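Local coordinates for Ent-copalyl diphosphate synthase (Streptomyces platensis, PDB 5BP8), which belongs to the bacterial class II terpene cyclases, a mainly helical protein related in fold to the squalene-hopene cyclases, at residues Tyr32-Leu37 with Arg48-Tyr53; Arg202-His207 with Ala225-Ala230; Ser350-Ile355 with Ser381-Asp386; Gln457-Thr462 with Gly469-Ser474. One frame throughout, in Å; residues are numbered along the deposited sequence.

Overall arrangement
Three of the four contacts join antiparallel-leaning helices, with short-segment axis angles of 135° to 145° (interactions 1, 3 and 4); interaction 2 lays a loop against a helix instead. Interactions 1, 3 and 4 are largely buried, and all rely mainly on van der Waals contact. Interaction 2 is partly buried and has the one direct hydrogen bond between segments. Interactions 1 and 2 adjoin, L37 CD2 lying 3.8 Å from A225 CB, so helix 31-40 of interaction 1 packs on helix 221-228 of interaction 2. Interactions 3 and 4 both belong to the squalene-hopene cyclase C-terminal domain, their nearest atoms about 9 Å apart. Sulfates bind beside interactions 1 and 4, on arginines R48 and R473.

Interaction 1: Tyr32-Leu37 with Arg48-Tyr53; sequences YDTARL and RERLGY. With SO4 (sulfate ion), chain E.
Water 1 bridges L37 and R50: the water accepts from R50 NH1 at 2.8 Å and gives a weak bond to L37 O. It lies in the plane of the guanidinium, at its edge. Further back along the same side chain, R50 NE runs 3.7 Å from L37 CB. The centre of the contact is T34, where the CA atoms of T34 and R50 come within 6.1 Å. OG1 at chi1 -62° leaves CG2 anti to the backbone N, and this T34 methyl (CG2) enters between R50 and Y53, 3.7 Å from R50 CB and equally far from Y53 CD2, meeting the tyrosine ring obliquely. T34 OG1 is bonded to S30 O and V253 N. Helices 31-40 and 47-57 form an antiparallel-leaning helical hairpin; their segments here have axes 9.4 Å apart at 135°. Beyond the interface, R48 N and R48 NE grip O4 of a sulfate, probably from the crystallisation liquor, while R48 NH1 reaches O3; G46 N and H47 N also bind it, at the start of helix 47-57. R50 NH2 donates to the carbonyls of G251 and D45. The helices thus meet mainly through apolar groups and the Y53 ring, while R50's guanidinium is occupied by carbonyls and a water.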
loop_
_atom_site.group_PDB
_atom_site.type_symbol
_atom_site.label_atom_id
_atom_site.label_comp_id
_atom_site.label_asym_id
_atom_site.label_seq_id
_atom_site.Cartn_x
_atom_site.Cartn_y
_atom_site.Cartn_z
ATOM N N TYR A 32 -2.245 1.161 -11.995
ATOM C CA TYR A 32 -3.567 0.485 -11.922
ATOM C C TYR A 32 -4.763 1.445 -11.967
ATOM O O TYR A 32 -5.625 1.324 -12.852
ATOM C CB TYR A 32 -3.695 -0.448 -10.688
ATOM C CG TYR A 32 -5.076 -1.037 -10.627
ATOM C CD1 TYR A 32 -5.394 -2.185 -11.339
ATOM C CD2 TYR A 32 -6.101 -0.406 -9.935
ATOM C CE1 TYR A 32 -6.664 -2.695 -11.346
ATOM C CE2 TYR A 32 -7.400 -0.914 -9.944
ATOM C CZ TYR A 32 -7.676 -2.068 -10.658
ATOM O OH TYR A 32 -8.955 -2.621 -10.684
ATOM N N ASP A 33 -4.833 2.418 -11.038
ATOM C CA ASP A 33 -6.013 3.278 -10.993
ATOM C C ASP A 33 -5.970 4.303 -12.119
ATOM O O ASP A 33 -7.007 4.767 -12.573
ATOM C CB ASP A 33 -6.206 4.028 -9.657
ATOM C CG ASP A 33 -7.179 3.327 -8.709
ATOM O OD1 ASP A 33 -7.052 2.105 -8.491
ATOM O OD2 ASP A 33 -8.039 4.001 -8.119
ATOM N N THR A 34 -4.788 4.708 -12.539
ATOM C CA THR A 34 -4.700 5.641 -13.643
ATOM C C THR A 34 -5.385 5.037 -14.875
ATOM O O THR A 34 -6.194 5.721 -15.575
ATOM C CB THR A 34 -3.215 5.998 -13.924
ATOM O OG1 THR A 34 -2.647 6.641 -12.777
ATOM C CG2 THR A 34 -3.107 6.905 -15.100
ATOM N N ALA A 35 -5.084 3.764 -15.140
ATOM C CA ALA A 35 -5.744 3.032 -16.213
ATOM C C ALA A 35 -7.258 2.851 -15.956
ATOM O O ALA A 35 -8.081 3.021 -16.880
ATOM C CB ALA A 35 -5.073 1.691 -16.431
ATOM N N ARG A 36 -7.634 2.523 -14.718
ATOM C CA ARG A 36 -9.051 2.416 -14.397
ATOM C C ARG A 36 -9.803 3.722 -14.740
ATOM O O ARG A 36 -10.926 3.653 -15.272
ATOM C CB ARG A 36 -9.312 2.009 -12.949
ATOM C CG ARG A 36 -8.943 0.563 -12.577
ATOM C CD ARG A 36 -9.662 -0.521 -13.391
ATOM N NE ARG A 36 -9.005 -0.680 -14.680
ATOM C CZ ARG A 36 -9.619 -0.837 -15.845
ATOM N NH1 ARG A 36 -8.882 -0.859 -16.962
ATOM N NH2 ARG A 36 -10.937 -1.010 -15.917
ATOM N N LEU A 37 -9.214 4.889 -14.444
ATOM C CA LEU A 37 -9.888 6.137 -14.771
ATOM C C LEU A 37 -10.007 6.377 -16.249
ATOM O O LEU A 37 -11.018 6.947 -16.716
ATOM C CB LEU A 37 -9.248 7.328 -14.046
ATOM C CG LEU A 37 -9.378 7.330 -12.514
ATOM C CD1 LEU A 37 -8.892 8.656 -11.952
ATOM C CD2 LEU A 37 -10.795 7.041 -12.068
ATOM N N ARG A 48 -6.183 12.893 -21.139
ATOM C CA ARG A 48 -5.027 12.780 -22.034
ATOM C C ARG A 48 -3.725 12.602 -21.271
ATOM O O ARG A 48 -2.868 11.825 -21.685
ATOM C CB ARG A 48 -4.954 13.971 -22.994
ATOM C CG ARG A 48 -6.059 13.866 -24.044
ATOM C CD ARG A 48 -6.241 15.140 -24.841
ATOM N NE ARG A 48 -6.703 16.242 -23.997
ATOM C CZ ARG A 48 -6.776 17.511 -24.394
ATOM N NH1 ARG A 48 -7.206 18.445 -23.549
ATOM N NH2 ARG A 48 -6.411 17.849 -25.631
ATOM N N GLU A 49 -3.591 13.277 -20.146
ATOM C CA GLU A 49 -2.405 13.119 -19.324
ATOM C C GLU A 49 -2.267 11.692 -18.811
ATOM O O GLU A 49 -1.133 11.174 -18.662
ATOM C CB GLU A 49 -2.462 14.104 -18.162
ATOM C CG GLU A 49 -2.144 15.533 -18.573
ATOM C CD GLU A 49 -3.319 16.303 -19.200
ATOM O OE1 GLU A 49 -4.480 15.805 -19.391
ATOM O OE2 GLU A 49 -3.047 17.472 -19.523
ATOM N N ARG A 50 -3.406 11.060 -18.494
ATOM C CA ARG A 50 -3.402 9.678 -18.000
ATOM C C ARG A 50 -3.015 8.713 -19.105
ATOM O O ARG A 50 -2.254 7.786 -18.882
ATOM C CB ARG A 50 -4.750 9.304 -17.380
ATOM C CG ARG A 50 -4.984 10.008 -16.043
ATOM C CD ARG A 50 -6.204 9.463 -15.288
ATOM N NE ARG A 50 -7.435 10.040 -15.833
ATOM C CZ ARG A 50 -7.889 11.275 -15.587
ATOM N NH1 ARG A 50 -9.006 11.699 -16.207
ATOM N NH2 ARG A 50 -7.254 12.102 -14.762
ATOM N N LEU A 51 -3.503 8.945 -20.320
ATOM C CA LEU A 51 -3.064 8.151 -21.459
ATOM C C LEU A 51 -1.572 8.298 -21.677
ATOM O O LEU A 51 -0.868 7.297 -21.907
ATOM C CB LEU A 51 -3.842 8.552 -22.735
ATOM C CG LEU A 51 -5.293 8.101 -22.766
ATOM C CD1 LEU A 51 -6.095 8.840 -23.836
ATOM C CD2 LEU A 51 -5.360 6.601 -22.990
ATOM N N GLY A 52 -1.066 9.532 -21.543
ATOM C CA GLY A 52 0.356 9.802 -21.655
ATOM C C GLY A 52 1.159 9.040 -20.628
ATOM O O GLY A 52 2.207 8.472 -20.941
ATOM N N TYR A 53 0.655 9.010 -19.405
ATOM C CA TYR A 53 1.318 8.298 -18.314
ATOM C C TYR A 53 1.420 6.830 -18.608
ATOM O O TYR A 53 2.478 6.196 -18.327
ATOM C CB TYR A 53 0.569 8.585 -17.023
ATOM C CG TYR A 53 1.065 7.875 -15.796
ATOM C CD1 TYR A 53 2.043 8.444 -14.973
ATOM C CD2 TYR A 53 0.538 6.669 -15.435
ATOM C CE1 TYR A 53 2.488 7.796 -13.815
ATOM C CE2 TYR A 53 0.971 6.033 -14.257
ATOM C CZ TYR A 53 1.947 6.609 -13.474
ATOM O OH TYR A 53 2.393 5.963 -12.333
HETATM S S SO4 E . -8.496 16.150 -20.710
HETATM O O1 SO4 E . -7.548 16.804 -19.738
HETATM O O2 SO4 E . -9.566 15.482 -19.937
HETATM O O3 SO4 E . -9.070 17.213 -21.556
HETATM O O4 SO4 E . -7.691 15.237 -21.556
HETATM O O HOH W 1 -9.596 9.295 -17.596
#

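Interaction 2: Arg202-His207 with Ala225-Ala230; sequences RGARPH and AAWLGA
A204 is the first residue of the 202-207 loop to touch W227, and it follows R202 and G203, both with positive phi. Its carbonyl accepts the one hydrogen bond between the segments: W227 NE1 to A204 O is 3.0 Å, with an N-H...O angle of 139°. The bond is bent at the hydrogen, and the donor stands well above the carbonyl plane instead of on a lone pair, while the oxygen is tilted somewhat from the plane of the indole. The A204 methyl adds a looser contact, A204 CB to W227 CD1 at 4.3 Å. At R205 the side chain starts off away from the helix. P206 then turns back and lays its ring edge over one face of the indole. This is a CH-pi contact: P206 CG sits 3.6 Å from the centroid of the W227 six-membered ring and 18° off its normal, with W227 CZ2 the nearest atom at 3.4 Å. The packing is of loop on helix: in this mainly helical protein the long connection after helix 193-196 folds back on helix 221-228 near its C-terminal end, where G229 leaves helical geometry with positive phi and donates to A225 O. W227 reaches across with CG anti to its backbone N (chi1 -170°), which carries the indole out from the helix to meet both A204 and P206. L193 of helix 193-196 and T201 also pack on this indole. Past P206, H207 leaves the contact: its NE2 bonds to A210 O, and its ring stacks on that of H213.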
loop_
_atom_site.group_PDB
_atom_site.type_symbol
_atom_site.label_atom_id
_atom_site.label_comp_id
_atom_site.label_asym_id
_atom_site.label_seq_id
_atom_site.Cartn_x
_atom_site.Cartn_y
_atom_site.Cartn_z
ATOM N N ARG A 202 -23.995 -1.325 -5.651
ATOM C CA ARG A 202 -23.792 -2.616 -4.950
ATOM C C ARG A 202 -23.731 -2.526 -3.411
ATOM O O ARG A 202 -23.132 -3.385 -2.724
ATOM C CB ARG A 202 -22.521 -3.296 -5.450
ATOM C CG ARG A 202 -22.451 -3.473 -6.949
ATOM C CD ARG A 202 -23.223 -4.698 -7.344
ATOM N NE ARG A 202 -23.449 -4.807 -8.766
ATOM C CZ ARG A 202 -23.668 -5.946 -9.396
ATOM N NH1 ARG A 202 -23.659 -7.099 -8.732
ATOM N NH2 ARG A 202 -23.872 -5.934 -10.699
ATOM N N GLY A 203 -24.382 -1.516 -2.866
ATOM C CA GLY A 203 -24.397 -1.280 -1.438
ATOM C C GLY A 203 -23.180 -0.569 -0.876
ATOM O O GLY A 203 -23.093 -0.370 0.329
ATOM N N ALA A 204 -22.207 -0.225 -1.730
ATOM C CA ALA A 204 -21.099 0.595 -1.295
ATOM C C ALA A 204 -21.587 2.018 -1.055
ATOM O O ALA A 204 -22.408 2.540 -1.815
ATOM C CB ALA A 204 -19.976 0.555 -2.313
ATOM N N ARG A 205 -21.094 2.619 0.022
ATOM C CA ARG A 205 -21.539 3.934 0.453
ATOM C C ARG A 205 -20.402 4.942 0.403
ATOM O O ARG A 205 -19.417 4.766 1.078
ATOM C CB ARG A 205 -22.036 3.876 1.886
ATOM C CG ARG A 205 -23.124 2.851 2.133
ATOM C CD ARG A 205 -23.804 3.220 3.430
ATOM N NE ARG A 205 -24.591 2.135 3.996
ATOM C CZ ARG A 205 -25.525 2.313 4.928
ATOM N NH1 ARG A 205 -25.799 3.536 5.383
ATOM N NH2 ARG A 205 -26.195 1.267 5.399
ATOM N N PRO A 206 -20.576 6.030 -0.355
ATOM C CA PRO A 206 -19.536 7.051 -0.350
ATOM C C PRO A 206 -19.313 7.621 1.044
ATOM O O PRO A 206 -20.266 7.750 1.869
ATOM C CB PRO A 206 -20.095 8.126 -1.311
ATOM C CG PRO A 206 -21.062 7.388 -2.170
ATOM C CD PRO A 206 -21.669 6.362 -1.265
ATOM N N HIS A 207 -18.067 7.964 1.314
ATOM C CA HIS A 207 -17.733 8.709 2.508
ATOM C C HIS A 207 -18.558 10.008 2.576
ATOM O O HIS A 207 -18.671 10.747 1.611
ATOM C CB HIS A 207 -16.232 9.011 2.551
ATOM C CG HIS A 207 -15.831 9.927 3.661
ATOM N ND1 HIS A 207 -15.963 9.594 4.988
ATOM C CD2 HIS A 207 -15.297 11.167 3.636
ATOM C CE1 HIS A 207 -15.558 10.604 5.735
ATOM N NE2 HIS A 207 -15.132 11.564 4.938
ATOM N N ALA A 225 -15.212 5.985 -9.396
ATOM C CA ALA A 225 -15.628 6.100 -10.788
ATOM C C ALA A 225 -16.727 5.078 -11.114
ATOM O O ALA A 225 -17.667 5.382 -11.836
ATOM C CB ALA A 225 -14.430 5.916 -11.715
ATOM N N ALA A 226 -16.573 3.857 -10.623
ATOM C CA ALA A 226 -17.551 2.788 -10.894
ATOM C C ALA A 226 -18.893 3.136 -10.246
ATOM O O ALA A 226 -19.970 2.950 -10.840
ATOM C CB ALA A 226 -17.019 1.450 -10.375
ATOM N N TRP A 227 -18.831 3.680 -9.047
ATOM C CA TRP A 227 -20.027 4.030 -8.279
ATOM C C TRP A 227 -20.785 5.171 -8.962
ATOM O O TRP A 227 -22.008 5.106 -9.098
ATOM C CB TRP A 227 -19.632 4.420 -6.847
ATOM C CG TRP A 227 -20.785 4.581 -5.882
ATOM C CD1 TRP A 227 -21.254 3.653 -4.982
ATOM C CD2 TRP A 227 -21.601 5.752 -5.711
ATOM N NE1 TRP A 227 -22.309 4.181 -4.270
ATOM C CE2 TRP A 227 -22.568 5.448 -4.719
ATOM C CE3 TRP A 227 -21.644 7.005 -6.341
ATOM C CZ2 TRP A 227 -23.541 6.376 -4.300
ATOM C CZ3 TRP A 227 -22.625 7.939 -5.928
ATOM C CH2 TRP A 227 -23.559 7.603 -4.917
ATOM N N LEU A 228 -20.059 6.181 -9.419
ATOM C CA LEU A 228 -20.667 7.343 -10.087
ATOM C C LEU A 228 -21.291 7.013 -11.431
ATOM O O LEU A 228 -22.212 7.693 -11.859
ATOM C CB LEU A 228 -19.592 8.411 -10.343
ATOM C CG LEU A 228 -19.121 9.166 -9.101
ATOM C CD1 LEU A 228 -17.828 9.924 -9.366
ATOM C CD2 LEU A 228 -20.173 10.114 -8.524
ATOM N N GLY A 229 -20.755 6.026 -12.122
ATOM C CA GLY A 229 -21.275 5.627 -13.397
ATOM C C GLY A 229 -20.790 6.480 -14.564
ATOM O O GLY A 229 -19.916 7.350 -14.423
ATOM N N ALA A 230 -21.382 6.221 -15.716
ATOM C CA ALA A 230 -20.873 6.712 -16.976
ATOM C C ALA A 230 -21.117 8.201 -17.167
ATOM O O ALA A 230 -20.298 8.872 -17.811
ATOM C CB ALA A 230 -21.454 5.914 -18.125
#

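Interaction 3: Ser350-Ile355 with Ser381-Asp386; sequences STNAHI and SDWLLD
Van der Waals contact joins N352 to W383. The two side chains cross at about a right angle, the amide plane 37° from the ring plane; N352 ND2 and N352 CB each come within 3.7 Å of W383 CZ3, and the approach is oblique. The six-membered ring does the touching, because W383 has CG anti to its backbone N (chi1 -171°), which swings the indole toward helix 349-365. Polar bonds hold the amide in this pose from outside the pair: N352 OD1 accepts from F338 N and ND2 donates to S348 O. The W383 ring also meets that of Y337. Apolar contact is the work of L384, whose two methyls rest against the backbone at A353. L384 CD1 lies 3.9 Å from A353 CA, and L384 CD2 is 4.0 Å from A353 N and 4.1 Å from N352 CB. The small A353 side chain faces A412 of helix 402-416 as well, so three helices converge at this point. Helices 349-365 and 370-386 are consecutive in the chain and form a helical hairpin, with short-segment axes 10.1 Å apart at 145°, consistent with the six-hairpin clan to which the family belongs. Both polar atoms of the buried carboxamide are satisfied by backbone groups, which fixes its rotation; it can therefore touch W383 while its hydrogen bonding is directed elsewhere.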
loop_
_atom_site.group_PDB
_atom_site.type_symbol
_atom_site.label_atom_id
_atom_site.label_comp_id
_atom_site.label_asym_id
_atom_site.label_seq_id
_atom_site.Cartn_x
_atom_site.Cartn_y
_atom_site.Cartn_z
ATOM N N SER A 350 3.479 -8.287 10.344
ATOM C CA SER A 350 3.696 -6.878 10.696
ATOM C C SER A 350 2.579 -6.381 11.627
ATOM O O SER A 350 2.833 -5.585 12.525
ATOM C CB SER A 350 3.824 -5.967 9.442
ATOM O OG SER A 350 2.571 -5.795 8.828
ATOM N N THR A 351 1.356 -6.841 11.409
ATOM C CA THR A 351 0.226 -6.463 12.259
ATOM C C THR A 351 0.455 -6.934 13.707
ATOM O O THR A 351 0.288 -6.171 14.663
ATOM C CB THR A 351 -1.080 -7.025 11.703
ATOM O OG1 THR A 351 -1.327 -6.468 10.397
ATOM C CG2 THR A 351 -2.288 -6.730 12.620
ATOM N N ASN A 352 0.848 -8.188 13.853
ATOM C CA ASN A 352 1.135 -8.727 15.181
ATOM C C ASN A 352 2.293 -8.026 15.858
ATOM O O ASN A 352 2.217 -7.738 17.058
ATOM C CB ASN A 352 1.316 -10.234 15.123
ATOM C CG ASN A 352 -0.015 -10.963 15.091
ATOM O OD1 ASN A 352 -0.554 -11.373 16.148
ATOM N ND2 ASN A 352 -0.587 -11.097 13.904
ATOM N N ALA A 353 3.352 -7.716 15.098
ATOM C CA ALA A 353 4.418 -6.834 15.600
ATOM C C ALA A 353 3.889 -5.507 16.127
ATOM O O ALA A 353 4.271 -5.072 17.231
ATOM C CB ALA A 353 5.487 -6.591 14.532
ATOM N N HIS A 354 3.010 -4.842 15.363
ATOM C CA HIS A 354 2.507 -3.551 15.773
ATOM C C HIS A 354 1.582 -3.655 17.010
ATOM O O HIS A 354 1.590 -2.776 17.887
ATOM C CB HIS A 354 1.862 -2.820 14.567
ATOM C CG HIS A 354 2.861 -2.476 13.504
ATOM N ND1 HIS A 354 2.547 -2.392 12.160
ATOM C CD2 HIS A 354 4.185 -2.218 13.596
ATOM C CE1 HIS A 354 3.639 -2.108 11.477
ATOM N NE2 HIS A 354 4.648 -2.006 12.320
ATOM N N ILE A 355 0.850 -4.750 17.102
ATOM C CA ILE A 355 0.032 -5.023 18.275
ATOM C C ILE A 355 0.920 -5.280 19.492
ATOM O O ILE A 355 0.632 -4.779 20.579
ATOM C CB ILE A 355 -0.960 -6.170 18.019
ATOM C CG1 ILE A 355 -1.992 -5.678 17.004
ATOM C CG2 ILE A 355 -1.728 -6.546 19.290
ATOM C CD1 ILE A 355 -2.795 -6.761 16.367
ATOM N N SER A 381 4.486 -12.672 21.114
ATOM C CA SER A 381 5.899 -13.061 21.160
ATOM C C SER A 381 6.133 -14.491 20.690
ATOM O O SER A 381 6.929 -14.693 19.764
ATOM C CB SER A 381 6.474 -12.875 22.561
ATOM O OG SER A 381 6.541 -11.500 22.859
ATOM N N ASP A 382 5.454 -15.466 21.303
ATOM C CA ASP A 382 5.485 -16.865 20.829
ATOM C C ASP A 382 5.409 -16.871 19.310
ATOM O O ASP A 382 6.320 -17.325 18.630
ATOM C CB ASP A 382 4.278 -17.698 21.315
ATOM C CG ASP A 382 4.277 -19.136 20.734
ATOM O OD1 ASP A 382 5.325 -19.837 20.821
ATOM O OD2 ASP A 382 3.237 -19.565 20.173
ATOM N N TRP A 383 4.291 -16.345 18.824
ATOM C CA TRP A 383 3.888 -16.475 17.443
ATOM C C TRP A 383 4.879 -15.818 16.474
ATOM O O TRP A 383 5.203 -16.415 15.445
ATOM C CB TRP A 383 2.493 -15.869 17.275
ATOM C CG TRP A 383 1.884 -16.125 15.974
ATOM C CD1 TRP A 383 1.211 -17.228 15.575
ATOM C CD2 TRP A 383 1.898 -15.230 14.858
ATOM N NE1 TRP A 383 0.786 -17.078 14.282
ATOM C CE2 TRP A 383 1.209 -15.860 13.814
ATOM C CE3 TRP A 383 2.434 -13.960 14.655
ATOM C CZ2 TRP A 383 1.022 -15.255 12.566
ATOM C CZ3 TRP A 383 2.247 -13.354 13.408
ATOM C CH2 TRP A 383 1.562 -14.011 12.390
ATOM N N LEU A 384 5.343 -14.609 16.783
ATOM C CA LEU A 384 6.320 -13.930 15.913
ATOM C C LEU A 384 7.603 -14.714 15.825
ATOM O O LEU A 384 8.161 -14.909 14.755
ATOM C CB LEU A 384 6.628 -12.522 16.393
ATOM C CG LEU A 384 5.507 -11.497 16.209
ATOM C CD1 LEU A 384 5.880 -10.226 16.934
ATOM C CD2 LEU A 384 5.316 -11.237 14.723
ATOM N N LEU A 385 8.076 -15.184 16.974
ATOM C CA LEU A 385 9.229 -16.066 16.994
ATOM C C LEU A 385 9.047 -17.339 16.167
ATOM O O LEU A 385 9.946 -17.710 15.414
ATOM C CB LEU A 385 9.585 -16.409 18.455
ATOM C CG LEU A 385 9.990 -15.156 19.236
ATOM C CD1 LEU A 385 10.053 -15.392 20.769
ATOM C CD2 LEU A 385 11.322 -14.663 18.706
ATOM N N ASP A 386 7.885 -17.971 16.262
ATOM C CA ASP A 386 7.636 -19.205 15.543
ATOM C C ASP A 386 7.498 -18.982 14.018
ATOM O O ASP A 386 7.700 -19.905 13.241
ATOM C CB ASP A 386 6.372 -19.874 16.089
ATOM C CG ASP A 386 6.474 -20.214 17.581
ATOM O OD1 ASP A 386 5.427 -20.575 18.157
ATOM O OD2 ASP A 386 7.572 -20.104 18.183
#

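Interaction 4: Gln457-Thr462 with Gly469-Ser474; sequences QLLMRT and GTVARS. With SO4 (sulfate ion), chain D.
L459 and S474 make the tightest point of the contact, with L459 CD1 3.3 Å from S474 OG. That hydroxyl is hydrogen-bonded to Q436 OE1, and W442 packs on both residues. Next to it, V471 holds CG1 anti to its backbone N (chi1 168°), placing this V471 methyl 3.7 Å from L459 O. Packing eases toward M460, modelled as selenomethionine. Its chain bends at chi2 and chi3 to bring M460 CE back against the second helix, 4.0 Å from A472 CA. M460 CE is also 4.1 Å from V471 CG1. Helices 449-461 and 469-484 form a helical hairpin closed by a short loop, the axes of the short segments 9.4 Å apart at 136°, in keeping with the six-hairpin family. On the first helix T462 leaves helical geometry, and T462 OG1 donates to L458 O at 2.6 Å. On the solvent side R473 turns away from the first helix and grips a sulfate, probably from the crystallisation liquor, edge-on: R473 NE bonds to sulfate O3 at 2.8 Å and R473 NH2 to O1 at 2.9 Å. R477 NH1 binds the same anion, and G469 O lies over one face of the R473 guanidinium.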
loop_
_atom_site.group_PDB
_atom_site.type_symbol
_atom_site.label_atom_id
_atom_site.label_comp_id
_atom_site.label_asym_id
_atom_site.label_seq_id
_atom_site.Cartn_x
_atom_site.Cartn_y
_atom_site.Cartn_z
ATOM N N GLN A 457 17.699 1.355 10.635
ATOM C CA GLN A 457 16.960 1.393 11.901
ATOM C C GLN A 457 17.089 0.108 12.691
ATOM O O GLN A 457 17.357 0.155 13.897
ATOM C CB GLN A 457 15.479 1.631 11.689
ATOM C CG GLN A 457 15.137 3.017 11.213
ATOM C CD GLN A 457 13.640 3.235 11.164
ATOM O OE1 GLN A 457 12.926 2.945 12.138
ATOM N NE2 GLN A 457 13.156 3.758 10.033
ATOM N N LEU A 458 16.890 -1.033 12.022
ATOM C CA LEU A 458 17.011 -2.336 12.663
ATOM C C LEU A 458 18.374 -2.478 13.315
ATOM O O LEU A 458 18.471 -2.852 14.495
ATOM C CB LEU A 458 16.795 -3.472 11.658
ATOM C CG LEU A 458 16.958 -4.909 12.165
ATOM C CD1 LEU A 458 16.184 -5.149 13.445
ATOM C CD2 LEU A 458 16.529 -5.927 11.112
ATOM N N LEU A 459 19.433 -2.205 12.543
ATOM C CA LEU A 459 20.796 -2.388 13.034
ATOM C C LEU A 459 21.129 -1.452 14.194
ATOM O O LEU A 459 21.715 -1.892 15.199
ATOM C CB LEU A 459 21.807 -2.204 11.904
ATOM C CG LEU A 459 21.798 -3.272 10.802
ATOM C CD1 LEU A 459 22.696 -2.844 9.648
ATOM C CD2 LEU A 459 22.235 -4.630 11.325
HETATM N N MSE A 460 20.750 -0.186 14.072
HETATM C CA MSE A 460 21.047 0.797 15.129
HETATM C C MSE A 460 20.232 0.558 16.374
HETATM O O MSE A 460 20.778 0.582 17.510
HETATM C CB MSE A 460 20.901 2.221 14.610
HETATM C CG MSE A 460 21.900 2.573 13.519
HETATM SE SE MSE A 460 23.774 2.547 14.139
HETATM C CE MSE A 460 24.306 0.677 14.176
ATOM N N ARG A 461 18.939 0.307 16.220
ATOM C CA ARG A 461 18.076 0.177 17.394
ATOM C C ARG A 461 18.306 -1.115 18.187
ATOM O O ARG A 461 17.969 -1.171 19.380
ATOM C CB ARG A 461 16.611 0.340 17.028
ATOM C CG ARG A 461 16.242 1.773 16.628
ATOM C CD ARG A 461 14.895 1.869 15.933
ATOM N NE ARG A 461 13.761 1.423 16.741
ATOM C CZ ARG A 461 12.501 1.375 16.294
ATOM N NH1 ARG A 461 12.190 1.753 15.049
ATOM N NH2 ARG A 461 11.552 0.942 17.081
ATOM N N THR A 462 18.896 -2.130 17.557
ATOM C CA THR A 462 19.098 -3.422 18.221
ATOM C C THR A 462 20.553 -3.654 18.579
ATOM O O THR A 462 20.922 -4.752 18.971
ATOM C CB THR A 462 18.589 -4.596 17.359
ATOM O OG1 THR A 462 19.348 -4.695 16.146
ATOM C CG2 THR A 462 17.115 -4.435 17.063
ATOM N N GLY A 469 31.675 -5.173 15.337
ATOM C CA GLY A 469 31.933 -3.913 14.660
ATOM C C GLY A 469 31.266 -3.831 13.301
ATOM O O GLY A 469 31.040 -2.738 12.788
ATOM N N THR A 470 30.972 -4.989 12.711
ATOM C CA THR A 470 30.296 -5.047 11.419
ATOM C C THR A 470 28.958 -4.305 11.422
ATOM O O THR A 470 28.582 -3.716 10.408
ATOM C CB THR A 470 30.051 -6.498 10.982
ATOM O OG1 THR A 470 29.475 -7.241 12.069
ATOM C CG2 THR A 470 31.363 -7.138 10.551
ATOM N N VAL A 471 28.265 -4.347 12.561
ATOM C CA VAL A 471 26.942 -3.767 12.706
ATOM C C VAL A 471 27.006 -2.269 12.458
ATOM O O VAL A 471 26.267 -1.739 11.619
ATOM C CB VAL A 471 26.337 -4.116 14.089
ATOM C CG1 VAL A 471 25.086 -3.296 14.403
ATOM C CG2 VAL A 471 25.990 -5.597 14.136
ATOM N N ALA A 472 27.904 -1.584 13.157
ATOM C CA ALA A 472 28.015 -0.141 13.011
ATOM C C ALA A 472 28.503 0.266 11.621
ATOM O O ALA A 472 27.994 1.238 11.061
ATOM C CB ALA A 472 28.891 0.458 14.108
ATOM N N ARG A 473 29.441 -0.485 11.049
ATOM C CA ARG A 473 29.956 -0.154 9.722
ATOM C C ARG A 473 28.861 -0.366 8.661
ATOM O O ARG A 473 28.730 0.424 7.726
ATOM C CB ARG A 473 31.206 -0.973 9.377
ATOM C CG ARG A 473 32.408 -0.667 10.280
ATOM C CD ARG A 473 33.715 -1.295 9.803
ATOM N NE ARG A 473 33.696 -2.758 9.856
ATOM C CZ ARG A 473 33.931 -3.503 10.939
ATOM N NH1 ARG A 473 34.231 -2.946 12.111
ATOM N NH2 ARG A 473 33.870 -4.832 10.849
ATOM N N SER A 474 28.091 -1.439 8.817
ATOM C CA SER A 474 26.983 -1.713 7.899
ATOM C C SER A 474 25.970 -0.577 7.918
ATOM O O SER A 474 25.584 -0.065 6.862
ATOM C CB SER A 474 26.298 -3.035 8.255
ATOM O OG SER A 474 25.141 -3.264 7.442
HETATM S S SO4 D . 33.004 -4.943 7.060
HETATM O O1 SO4 D . 33.665 -5.724 8.139
HETATM O O2 SO4 D . 32.028 -5.812 6.365
HETATM O O3 SO4 D . 32.333 -3.775 7.668
HETATM O O4 SO4 D . 34.007 -4.480 6.069
#